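Local coordinates for putative branched-chain amino acid ABC transporter (Chromobacterium violaceum, PDB 4PYR), which is probably a periplasmic-binding-protein-like lipoprotein of the LppC family, binds glutathione in the crystal, and may regulate a partner enzyme, at residues A[1-7]-A[58-64]; A[278-282]-A[291-295]; A[21-26]-A[250-255]; A[6-10]-A[41-45]; A[28-33]-A[234-238]. One frame throughout, in Å; residues are numbered along the deposited sequence. Where two conformers were deposited one is given.

Contact 1: residues A[1-7]-A[58-64]; sequences KVRIGVI and DGVNVVI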
# COMPACT_ATOMS: atom_id res chain seq x y z
N LYS A 1 13.62 -26.97 5.34
CA LYS A 1 13.45 -25.47 5.30
C LYS A 1 12.41 -24.90 4.31
O LYS A 1 11.70 -25.66 3.64
CB LYS A 1 14.82 -24.74 5.22
CG LYS A 1 15.56 -24.63 3.88
CD LYS A 1 16.81 -23.77 4.12
CE LYS A 1 17.71 -23.61 2.91
NZ LYS A 1 17.65 -22.24 2.31
N VAL A 2 12.32 -23.59 4.27
CA VAL A 2 11.28 -22.81 3.58
C VAL A 2 11.56 -22.71 2.08
O VAL A 2 12.66 -22.29 1.64
CB VAL A 2 11.12 -21.39 4.18
CG1 VAL A 2 9.97 -20.64 3.51
CG2 VAL A 2 10.92 -21.49 5.69
N ARG A 3 10.56 -23.17 1.33
CA ARG A 3 10.55 -23.09 -0.12
C ARG A 3 9.36 -22.24 -0.56
O ARG A 3 8.23 -22.57 -0.36
CB ARG A 3 10.54 -24.49 -0.75
CG ARG A 3 11.75 -25.32 -0.35
CD ARG A 3 12.56 -25.94 -1.50
NE ARG A 3 11.80 -26.16 -2.74
CZ ARG A 3 11.23 -27.29 -3.11
NH1 ARG A 3 10.57 -27.31 -4.27
NH2 ARG A 3 11.29 -28.39 -2.36
N ILE A 4 9.64 -21.09 -1.12
CA ILE A 4 8.58 -20.14 -1.46
C ILE A 4 8.29 -20.21 -2.94
O ILE A 4 9.17 -20.03 -3.75
CB ILE A 4 9.03 -18.69 -1.17
CG1 ILE A 4 9.45 -18.53 0.31
CG2 ILE A 4 7.93 -17.66 -1.50
CD1 ILE A 4 10.04 -17.16 0.61
N GLY A 5 7.04 -20.46 -3.31
CA GLY A 5 6.69 -20.40 -4.71
C GLY A 5 6.31 -18.98 -5.00
O GLY A 5 5.48 -18.41 -4.31
N VAL A 6 6.97 -18.39 -5.99
CA VAL A 6 6.73 -16.99 -6.38
C VAL A 6 5.97 -17.05 -7.71
O VAL A 6 6.55 -17.33 -8.73
CB VAL A 6 8.04 -16.21 -6.51
CG1 VAL A 6 7.69 -14.74 -6.75
CG2 VAL A 6 8.91 -16.36 -5.28
N ILE A 7 4.65 -16.88 -7.64
CA ILE A 7 3.74 -17.14 -8.74
C ILE A 7 3.10 -15.83 -9.14
O ILE A 7 2.12 -15.37 -8.54
CB ILE A 7 2.67 -18.17 -8.27
CG1 ILE A 7 3.41 -19.41 -7.78
CG2 ILE A 7 1.77 -18.53 -9.42
CD1 ILE A 7 2.55 -20.57 -7.34
N ASP A 58 5.78 -29.70 -6.12
CA ASP A 58 7.24 -29.69 -6.06
C ASP A 58 7.84 -29.29 -4.70
O ASP A 58 9.03 -29.08 -4.61
CB ASP A 58 7.82 -28.77 -7.15
CG ASP A 58 9.29 -29.10 -7.44
OD1 ASP A 58 9.57 -30.17 -8.02
OD2 ASP A 58 10.15 -28.25 -7.07
N GLY A 59 7.04 -29.15 -3.65
CA GLY A 59 7.58 -28.99 -2.30
C GLY A 59 7.56 -27.57 -1.77
O GLY A 59 8.09 -27.30 -0.69
N VAL A 60 6.97 -26.64 -2.54
CA VAL A 60 6.70 -25.30 -2.03
C VAL A 60 5.84 -25.37 -0.75
O VAL A 60 4.84 -26.12 -0.70
CB VAL A 60 6.05 -24.47 -3.16
CG1 VAL A 60 5.34 -23.23 -2.67
CG2 VAL A 60 7.11 -24.16 -4.22
N ASN A 61 6.24 -24.66 0.29
CA ASN A 61 5.43 -24.61 1.51
C ASN A 61 4.82 -23.25 1.87
O ASN A 61 4.14 -23.15 2.89
CB ASN A 61 6.17 -25.23 2.69
CG ASN A 61 7.60 -24.76 2.80
OD1 ASN A 61 7.91 -23.67 2.40
ND2 ASN A 61 8.47 -25.59 3.34
N VAL A 62 5.05 -22.23 1.03
CA VAL A 62 4.32 -20.98 1.11
C VAL A 62 4.41 -20.35 -0.29
O VAL A 62 5.31 -20.67 -1.04
CB VAL A 62 4.98 -20.05 2.16
CG1 VAL A 62 6.45 -19.83 1.81
CG2 VAL A 62 4.23 -18.76 2.39
N VAL A 63 3.43 -19.54 -0.63
CA VAL A 63 3.36 -18.90 -1.94
C VAL A 63 3.20 -17.41 -1.81
O VAL A 63 2.52 -16.93 -0.92
CB VAL A 63 2.21 -19.53 -2.77
CG1 VAL A 63 1.84 -18.66 -3.96
CG2 VAL A 63 2.60 -20.92 -3.24
N ILE A 64 3.94 -16.68 -2.67
CA ILE A 64 3.73 -15.25 -2.90
C ILE A 64 3.05 -15.14 -4.25
O ILE A 64 3.52 -15.70 -5.24
CB ILE A 64 5.07 -14.49 -2.95
CG1 ILE A 64 5.67 -14.51 -1.53
CG2 ILE A 64 4.85 -13.05 -3.45
CD1 ILE A 64 7.13 -14.08 -1.53
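I4 and V62 lie side by side on one face of the sheet, with I4 CG1 3.6 Å from V62 CG1. The valine methyl stands between the backbone N and the carbonyl carbon (chi1 56°), which turns it to its neighbour. I64 continues this face: its CD1 meets I4 CG2 at 3.7 Å, and helix 245-265 covers the row through Y258, A261 and A257. On the face of V63, I7 CD1 crosses toward V63 CG1, and the V60 methyls pack on the backbone of G5, CG1 lying 3.3 Å from G5 N. The strands are joined by G5 N to V62 O, I64 N to G5 O and I7 N to I64 O, the last nearly straight at 173°. Toward the N terminus the N61 amide adds to the main-chain bond from N61 N to R3 O: OD1 takes R3 N at 2.9 Å, while ND2 gives to K1 O. At the outer edge R3 bends over G59, and its NH1 forms a salt bridge with D58 OD2 (3.0 Å), guanidinium and carboxylate planes 77° apart. G59 is the C-prime residue of a Schellman motif closing helix 48-57, and the next strand enters beside the first, as in a Rossmann-like parallel sheet.

Contact 2: residues A[278-282]-A[291-295]; sequences VTGDL and ERQLP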
# COMPACT_ATOMS: atom_id res chain seq x y z
N VAL A 278 9.23 -3.00 5.60
CA VAL A 278 9.72 -1.82 4.87
C VAL A 278 8.56 -1.03 4.25
O VAL A 278 8.72 0.15 3.97
CB VAL A 278 10.79 -2.12 3.81
CG1 VAL A 278 11.99 -2.77 4.43
CG2 VAL A 278 10.24 -2.93 2.63
N THR A 279 7.38 -1.67 4.12
CA THR A 279 6.21 -1.01 3.56
C THR A 279 5.32 -0.46 4.66
O THR A 279 4.32 0.23 4.36
CB THR A 279 5.34 -1.95 2.69
OG1 THR A 279 4.73 -2.96 3.54
CG2 THR A 279 6.12 -2.55 1.58
N GLY A 280 5.67 -0.73 5.91
CA GLY A 280 4.91 -0.28 7.08
C GLY A 280 4.88 -1.38 8.11
O GLY A 280 5.34 -2.49 7.84
N ASP A 281 4.43 -1.05 9.31
CA ASP A 281 4.25 -2.07 10.35
C ASP A 281 3.03 -2.87 9.96
O ASP A 281 1.98 -2.31 9.68
CB ASP A 281 4.09 -1.44 11.73
CG ASP A 281 5.43 -1.12 12.40
OD1 ASP A 281 6.51 -1.53 11.94
OD2 ASP A 281 5.35 -0.45 13.44
N LEU A 282 3.18 -4.19 9.90
CA LEU A 282 2.16 -5.07 9.38
C LEU A 282 1.58 -5.97 10.47
O LEU A 282 2.28 -6.48 11.32
CB LEU A 282 2.76 -5.99 8.32
CG LEU A 282 3.56 -5.27 7.24
CD1 LEU A 282 4.03 -6.24 6.21
CD2 LEU A 282 2.67 -4.25 6.58
N GLU A 291 -2.69 -5.30 7.29
CA GLU A 291 -2.80 -3.88 7.21
C GLU A 291 -1.45 -3.23 7.52
O GLU A 291 -0.61 -3.81 8.19
CB GLU A 291 -3.95 -3.37 8.04
CG GLU A 291 -5.27 -4.02 7.63
CD GLU A 291 -6.43 -3.67 8.54
OE1 GLU A 291 -6.18 -3.22 9.70
OE2 GLU A 291 -7.59 -3.85 8.08
N ARG A 292 -1.24 -2.05 6.94
CA ARG A 292 0.04 -1.38 6.93
C ARG A 292 -0.07 -0.06 7.66
O ARG A 292 -0.75 0.86 7.20
CB ARG A 292 0.49 -1.00 5.52
CG ARG A 292 0.90 -2.09 4.56
CD ARG A 292 1.61 -1.46 3.38
NE ARG A 292 0.75 -0.52 2.69
CZ ARG A 292 1.11 0.68 2.20
NH1 ARG A 292 2.33 1.17 2.35
NH2 ARG A 292 0.20 1.39 1.59
N GLN A 293 0.66 0.05 8.76
CA GLN A 293 0.68 1.24 9.59
C GLN A 293 1.91 2.03 9.18
O GLN A 293 3.02 1.50 9.18
CB GLN A 293 0.76 0.84 11.04
CG GLN A 293 0.02 1.71 12.01
CD GLN A 293 0.08 1.14 13.41
OE1 GLN A 293 -0.97 0.82 14.03
NE2 GLN A 293 1.29 0.89 13.87
N LEU A 294 1.72 3.30 8.82
CA LEU A 294 2.77 4.07 8.16
C LEU A 294 3.26 5.22 9.03
O LEU A 294 2.46 5.88 9.70
CB LEU A 294 2.26 4.69 6.86
CG LEU A 294 1.76 3.73 5.79
CD1 LEU A 294 1.31 4.55 4.60
CD2 LEU A 294 2.82 2.73 5.38
N PRO A 295 4.56 5.52 8.94
CA PRO A 295 5.14 6.70 9.55
C PRO A 295 4.78 7.99 8.76
O PRO A 295 4.38 7.95 7.57
CB PRO A 295 6.64 6.42 9.46
CG PRO A 295 6.76 5.63 8.20
CD PRO A 295 5.53 4.78 8.14
O HOH W 1 3.68 1.82 13.50
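With CG anti to the carbonyl carbon in both L282 (chi1 -51°) and R292 (chi1 -70°), the two side chains run side by side on one face of the sheet, and L282 CD2 rests on R292 CG at 3.4 Å. A bend at chi3 (-59°) then brings the edge of the guanidinium to T279, whose carbonyl O receives NH1 at 3.0 Å in the carbonyl plane, slightly tilted from the guanidinium plane. T279 crosses the arginine chain at about a right angle, OG1 lying 3.5 Å from R292 CD while bonding D256. The other terminal nitrogen, R292 NH2, is paired with E109, so the buried charge has an acid partner, and L104 of the glutathione pocket touches the same side chain. The two segments belong to the antiparallel hairpin of strands 280-284 and 290-298. D281 and Q293 are its hydrogen-bonded pair, joined by D281 N to Q293 O and Q293 N to D281 O, both 2.9 Å; L282 and R292 are the non-hydrogen-bonded pair. G280, at positive phi, passes close to Q293 O and L294 CD2, with no room for a CB. On the opposite face a water bridges the polar ends, donating to D281 OD2 and accepting from Q293 NE2 at 2.6 Å.

Contact 3: residues A[21-26]-A[250-255]; sequences VVRSGV and LYALGI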
# COMPACT_ATOMS: atom_id res chain seq x y z
N VAL A 21 9.05 -6.09 -11.10
CA VAL A 21 9.56 -5.27 -10.00
C VAL A 21 9.33 -5.93 -8.64
O VAL A 21 10.25 -5.99 -7.82
CB VAL A 21 9.02 -3.81 -10.10
CG1 VAL A 21 9.57 -2.98 -8.97
CG2 VAL A 21 9.40 -3.16 -11.46
N VAL A 22 8.13 -6.46 -8.46
CA VAL A 22 7.87 -7.22 -7.25
C VAL A 22 8.86 -8.38 -7.11
O VAL A 22 9.45 -8.58 -6.02
CB VAL A 22 6.45 -7.73 -7.24
CG1 VAL A 22 6.21 -8.67 -6.07
CG2 VAL A 22 5.41 -6.60 -7.20
N ARG A 23 9.05 -9.13 -8.19
CA ARG A 23 10.01 -10.24 -8.17
C ARG A 23 11.40 -9.77 -7.75
O ARG A 23 12.10 -10.46 -7.00
CB ARG A 23 10.11 -10.93 -9.54
CG ARG A 23 9.02 -11.91 -9.85
CD ARG A 23 9.37 -12.77 -11.04
NE ARG A 23 8.22 -13.48 -11.53
CZ ARG A 23 7.79 -14.63 -11.01
NH1 ARG A 23 8.44 -15.20 -9.99
NH2 ARG A 23 6.74 -15.22 -11.51
N SER A 24 11.81 -8.60 -8.23
CA SER A 24 13.16 -8.12 -7.95
C SER A 24 13.30 -7.81 -6.46
O SER A 24 14.37 -7.95 -5.89
CB SER A 24 13.53 -6.92 -8.84
OG SER A 24 12.84 -5.72 -8.47
N GLY A 25 12.21 -7.40 -5.81
CA GLY A 25 12.22 -7.15 -4.39
C GLY A 25 12.27 -8.45 -3.59
O GLY A 25 12.99 -8.55 -2.60
N VAL A 26 11.45 -9.43 -4.00
CA VAL A 26 11.48 -10.75 -3.39
C VAL A 26 12.87 -11.32 -3.44
O VAL A 26 13.39 -11.84 -2.40
CB VAL A 26 10.49 -11.74 -4.06
CG1 VAL A 26 10.62 -13.14 -3.46
CG2 VAL A 26 9.06 -11.25 -3.96
N LEU A 250 6.55 -1.04 -5.32
CA LEU A 250 6.36 -2.47 -5.67
C LEU A 250 7.58 -3.29 -5.33
O LEU A 250 7.48 -4.44 -4.96
CB LEU A 250 5.99 -2.68 -7.13
CG LEU A 250 4.70 -2.01 -7.60
CD1 LEU A 250 4.60 -2.04 -9.11
CD2 LEU A 250 3.50 -2.71 -6.95
N TYR A 251 8.77 -2.71 -5.45
CA TYR A 251 10.00 -3.37 -5.02
C TYR A 251 9.97 -3.63 -3.51
O TYR A 251 10.26 -4.77 -3.05
CB TYR A 251 11.19 -2.46 -5.39
CG TYR A 251 12.55 -2.95 -4.96
CD1 TYR A 251 13.27 -3.87 -5.74
CD2 TYR A 251 13.15 -2.47 -3.80
CE1 TYR A 251 14.56 -4.28 -5.37
CE2 TYR A 251 14.43 -2.90 -3.40
CZ TYR A 251 15.14 -3.78 -4.18
OH TYR A 251 16.40 -4.20 -3.82
N ALA A 252 9.55 -2.62 -2.76
CA ALA A 252 9.46 -2.73 -1.32
C ALA A 252 8.38 -3.73 -0.97
O ALA A 252 8.53 -4.47 -0.00
CB ALA A 252 9.18 -1.37 -0.68
N LEU A 253 7.31 -3.77 -1.75
CA LEU A 253 6.24 -4.75 -1.53
C LEU A 253 6.82 -6.15 -1.65
O LEU A 253 6.47 -7.05 -0.86
CB LEU A 253 5.10 -4.51 -2.55
CG LEU A 253 3.92 -5.46 -2.42
CD1 LEU A 253 3.19 -5.22 -1.13
CD2 LEU A 253 3.00 -5.27 -3.63
N GLY A 254 7.68 -6.35 -2.64
CA GLY A 254 8.38 -7.63 -2.82
C GLY A 254 9.23 -8.05 -1.63
O GLY A 254 9.21 -9.23 -1.20
N ILE A 255 9.96 -7.08 -1.08
CA ILE A 255 10.77 -7.36 0.10
C ILE A 255 9.85 -7.85 1.20
O ILE A 255 10.14 -8.89 1.82
CB ILE A 255 11.53 -6.11 0.57
CG1 ILE A 255 12.64 -5.81 -0.46
CG2 ILE A 255 12.07 -6.28 1.99
CD1 ILE A 255 13.31 -4.50 -0.23
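G25 and G254 bring two helices into backbone contact, their CA atoms 4.2 Å apart and the segment axes approaching to 6.4 Å. A CB on either glycine would run into the other helix. In its place CA-H...O contacts cross the gap: G254 CA faces V22 O, and G25 CA faces Y251 O at 3.4 Å. V26 CG2 closes on G254 O from one helix, and I255 CG1 on G25 O from the other. The Y251 ring turns a face to G25, whose CA lies 4.1 Å from the ring centroid, a CH-pi contact. This glycine-to-glycine crossing, at -42° between segments running roughly the same way, joins helix 16-33 to helix 245-265 on one face of the parallel sheet of a periplasmic-binding-protein-like domain. Toward the N-terminal ends of the two segments V21 CG1 reaches Y251 N and the CB atoms of L250 and Y251, while V22 CG2 lies 4.0 Å from L250 CB. In one of its two conformers S24 OG approaches the ring edge in its plane, 3.3 Å from Y251 CD1; there, with chi1 at 71°, the hydroxyl turns back along its own helix and donates to V21 O at 2.7 Å, an oxygen that also accepts G25 N. The phenol of Y251 is held at its far end by P237 O. L253, on the flank of the second helix, lines the glutathione pocket, and L250 also comes near the ligand.

Contact 4: residues A[6-10]-A[41-45]; sequences VILPA and VDATG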
# COMPACT_ATOMS: atom_id res chain seq x y z
N VAL A 6 6.97 -18.39 -5.99
CA VAL A 6 6.73 -16.99 -6.38
C VAL A 6 5.97 -17.05 -7.71
O VAL A 6 6.55 -17.33 -8.73
CB VAL A 6 8.04 -16.21 -6.51
CG1 VAL A 6 7.69 -14.74 -6.75
CG2 VAL A 6 8.91 -16.36 -5.28
N ILE A 7 4.65 -16.88 -7.64
CA ILE A 7 3.74 -17.14 -8.74
C ILE A 7 3.10 -15.83 -9.14
O ILE A 7 2.12 -15.37 -8.54
CB ILE A 7 2.67 -18.17 -8.27
CG1 ILE A 7 3.41 -19.41 -7.78
CG2 ILE A 7 1.77 -18.53 -9.42
CD1 ILE A 7 2.55 -20.57 -7.34
N LEU A 8 3.67 -15.23 -10.18
CA LEU A 8 3.30 -13.88 -10.62
C LEU A 8 3.16 -13.88 -12.13
O LEU A 8 3.66 -14.76 -12.81
CB LEU A 8 4.33 -12.88 -10.17
CG LEU A 8 4.50 -12.73 -8.65
CD1 LEU A 8 5.67 -11.84 -8.27
CD2 LEU A 8 3.21 -12.23 -7.98
N PRO A 9 2.44 -12.89 -12.68
CA PRO A 9 2.26 -12.80 -14.13
C PRO A 9 3.56 -12.68 -14.91
O PRO A 9 4.50 -12.07 -14.40
CB PRO A 9 1.40 -11.53 -14.29
CG PRO A 9 0.71 -11.35 -12.98
CD PRO A 9 1.66 -11.86 -11.96
N ALA A 10 3.58 -13.26 -16.11
CA ALA A 10 4.69 -13.11 -17.04
C ALA A 10 4.82 -11.67 -17.55
O ALA A 10 3.90 -10.86 -17.48
CB ALA A 10 4.51 -14.06 -18.22
N VAL A 41 7.75 -19.26 -10.89
CA VAL A 41 7.03 -19.62 -12.09
C VAL A 41 6.09 -18.48 -12.48
O VAL A 41 5.57 -17.74 -11.63
CB VAL A 41 6.28 -20.94 -11.89
CG1 VAL A 41 5.17 -20.72 -10.91
CG2 VAL A 41 5.76 -21.49 -13.21
N ASP A 42 5.95 -18.31 -13.78
CA ASP A 42 4.94 -17.38 -14.30
C ASP A 42 3.57 -18.03 -14.35
O ASP A 42 3.46 -19.11 -14.87
CB ASP A 42 5.28 -16.95 -15.71
CG ASP A 42 6.49 -16.05 -15.77
OD1 ASP A 42 6.91 -15.55 -14.72
OD2 ASP A 42 6.98 -15.82 -16.89
N ALA A 43 2.55 -17.35 -13.84
CA ALA A 43 1.18 -17.81 -13.98
C ALA A 43 0.25 -16.65 -13.70
O ALA A 43 0.52 -15.78 -12.83
CB ALA A 43 0.90 -18.93 -12.96
N THR A 44 -0.89 -16.68 -14.38
CA THR A 44 -1.99 -15.79 -14.06
C THR A 44 -3.23 -16.40 -14.71
O THR A 44 -3.13 -17.19 -15.64
CB THR A 44 -1.74 -14.36 -14.60
OG1 THR A 44 -2.74 -13.47 -14.09
CG2 THR A 44 -1.79 -14.33 -16.06
N GLY A 45 -4.39 -16.05 -14.15
CA GLY A 45 -5.70 -16.44 -14.64
C GLY A 45 -5.86 -17.92 -14.97
O GLY A 45 -5.79 -18.78 -14.10
O HOH W 2 -0.02 -14.80 -10.33
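Strands 2-8 and 36-42 are the two parallel strands of a beta-alpha-beta unit whose helix, 16-33, packs on L8 and V6; the contact lies at their C-terminal ends, where both strands run out into loops. V41 N donates to V6 O at 3.1 Å, followed by a weak bond from L8 N to V41 O. A43 N then reaches L8 O at 3.0 Å, but stands 48° out of the carbonyl plane, as the chains begin to part. CA-H...O contacts supplement this pairing: I7 CA lies against V41 O, and D42 CA against L8 O. On the face turned to helix 48-57, I7 and V41 lie side by side, CG1 to CG1 at 3.8 Å. A chi1 of 68° swings V41 CG1 toward the isoleucine. The other branch of I7, CG2, meets A43 CB at 3.7 Å. On the other face the D42 carboxylate lies against A10, OD2 being 3.3 Å from A10 CB. Farther along, P9 has no N-H to give to A43 O; a water links the two chains there, donating to I7 O at 2.8 Å and to A43 O at 2.7 Å. R23, from the connecting helix, adds donors to V6 O and V41 O. Strand carbonyls are therefore shared between main-chain N-H groups and an arginine, whose positive charge would probably polarise these oxygens, and pairing passes from direct bonds to a water-mediated link where the strands diverge.

Contact 5: residues A[28-33]-A[234-238]; sequences AAAQVD and QRYPR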
# COMPACT_ATOMS: atom_id res chain seq x y z
N ALA A 28 15.78 -9.69 -3.93
CA ALA A 28 16.69 -8.88 -3.08
C ALA A 28 16.63 -9.33 -1.58
O ALA A 28 17.66 -9.46 -0.91
CB ALA A 28 16.36 -7.40 -3.19
N ALA A 29 15.42 -9.55 -1.09
CA ALA A 29 15.24 -9.91 0.30
C ALA A 29 15.78 -11.36 0.51
O ALA A 29 16.41 -11.64 1.54
CB ALA A 29 13.78 -9.83 0.67
N ALA A 30 15.53 -12.26 -0.45
CA ALA A 30 16.04 -13.62 -0.34
C ALA A 30 17.57 -13.65 -0.29
O ALA A 30 18.17 -14.42 0.47
CB ALA A 30 15.56 -14.47 -1.51
N GLN A 31 18.22 -12.82 -1.09
CA GLN A 31 19.66 -12.79 -1.08
C GLN A 31 20.26 -12.29 0.25
O GLN A 31 21.28 -12.77 0.68
CB GLN A 31 20.14 -11.95 -2.26
CG GLN A 31 19.92 -12.69 -3.56
CD GLN A 31 20.14 -11.83 -4.78
OE1 GLN A 31 20.75 -10.76 -4.71
NE2 GLN A 31 19.63 -12.30 -5.93
N VAL A 32 19.58 -11.37 0.90
CA VAL A 32 20.02 -10.84 2.17
C VAL A 32 19.71 -11.81 3.29
O VAL A 32 20.58 -12.20 4.05
CB VAL A 32 19.39 -9.49 2.47
CG1 VAL A 32 19.71 -9.06 3.88
CG2 VAL A 32 19.91 -8.44 1.51
N ASP A 33 18.45 -12.19 3.38
CA ASP A 33 18.00 -12.92 4.54
C ASP A 33 18.37 -14.39 4.50
O ASP A 33 18.60 -14.98 5.55
CB ASP A 33 16.46 -12.80 4.64
CG ASP A 33 16.00 -11.46 5.13
OD1 ASP A 33 16.81 -10.54 5.42
OD2 ASP A 33 14.80 -11.34 5.28
N GLN A 234 17.35 -0.51 6.24
CA GLN A 234 18.81 -0.46 6.00
C GLN A 234 19.43 -1.71 5.45
O GLN A 234 20.41 -1.67 4.73
CB GLN A 234 19.54 -0.20 7.33
CG GLN A 234 19.28 1.11 7.93
CD GLN A 234 20.16 1.35 9.12
OE1 GLN A 234 20.55 0.43 9.84
NE2 GLN A 234 20.49 2.57 9.30
N ARG A 235 18.91 -2.88 5.82
CA ARG A 235 19.61 -4.08 5.43
C ARG A 235 19.37 -4.54 3.99
O ARG A 235 20.09 -5.39 3.50
CB ARG A 235 19.38 -5.24 6.43
CG ARG A 235 18.01 -5.81 6.47
CD ARG A 235 18.07 -7.14 7.24
NE ARG A 235 16.77 -7.73 7.29
CZ ARG A 235 15.92 -7.56 8.30
NH1 ARG A 235 16.29 -6.81 9.33
NH2 ARG A 235 14.71 -8.14 8.27
N TYR A 236 18.37 -3.99 3.31
CA TYR A 236 18.13 -4.42 1.93
C TYR A 236 18.65 -3.39 0.92
O TYR A 236 18.55 -2.19 1.16
CB TYR A 236 16.64 -4.64 1.69
CG TYR A 236 16.05 -5.65 2.63
CD1 TYR A 236 16.33 -7.00 2.49
CD2 TYR A 236 15.26 -5.25 3.67
CE1 TYR A 236 15.88 -7.92 3.42
CE2 TYR A 236 14.76 -6.18 4.59
CZ TYR A 236 15.09 -7.52 4.45
OH TYR A 236 14.64 -8.45 5.37
N PRO A 237 19.17 -3.88 -0.21
CA PRO A 237 19.71 -2.92 -1.19
C PRO A 237 18.58 -2.12 -1.85
O PRO A 237 17.45 -2.61 -1.97
CB PRO A 237 20.41 -3.82 -2.21
CG PRO A 237 19.56 -5.05 -2.20
CD PRO A 237 19.27 -5.27 -0.69
N ARG A 238 18.90 -0.88 -2.21
CA ARG A 238 17.96 -0.07 -2.98
C ARG A 238 17.87 -0.70 -4.37
O ARG A 238 18.78 -1.45 -4.78
CB ARG A 238 18.42 1.38 -3.06
CG ARG A 238 18.82 2.03 -1.74
CD ARG A 238 17.74 2.03 -0.69
NE ARG A 238 16.58 2.84 -1.06
CZ ARG A 238 15.56 3.12 -0.26
NH1 ARG A 238 14.57 3.87 -0.72
NH2 ARG A 238 15.51 2.63 0.99
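Y236 packs its ring closely against helix 16-33, whereas R235 and P237 on its flanks make sparser contacts at the surface. The CD1-CE1 side of the ring does most of the touching: A29 CA lies 3.8 Å from CE1, and V32 CB 3.9 Å from CD1, the valine crossing the tyrosine obliquely. A28 O comes to the ring edge near its plane. At the end of the ring D33 crosses at about a right angle, its carboxylate plane turned 57° from the aromatic plane. The phenol donates to D33 OD2 at 2.9 Å, meeting that oxygen on the syn side. In one of its two conformers R235 gives NH2 to the same hydroxyl at 2.9 Å, which would link acid and base; its direct salt bridge, NE to D33 OD1, is long at 3.4 Å and the hydrogen bond weak. In that conformer a chi1 of 68° sets R235 CG over one face of the ring near its rim, and the extended chain beyond carries NE toward D33. P237 makes looser contacts with the helix: CD meets V32 CG2 at 3.9 Å, and CG stands 4.1 Å from A28 CB. Here the end of helix 231-235 and the following loop lie on the C-terminal half of helix 16-33. Helix 245-265 adjoins both, with Y251 reaching A28 and P237 O, Y258 touching A29, and R259 beside Y236.

From the N terminus, strand 2-8 enters contact 1 and contact 4 together, sharing V6 and I7. Contact 4 closes first, after helix 16-33, and contact 1 next, after helix 48-57, placing strand 2-8 between 36-42 and 62-64. Helix 16-33, inside both loops, begins contacts 3 and 5, which therefore cross contacts 1 and 4 along the chain. Both close more than 200 residues later, contact 5 nested inside contact 3, tying helix 245-265 and the end of helix 231-235 with its loop to helix 16-33; R23 joins contact 3 to the sheet. Contact 2 follows in series as a local hairpin, and its V278 and T279 pack on helix 245-265 of contact 3, with V278 also touching Y236 of contact 5.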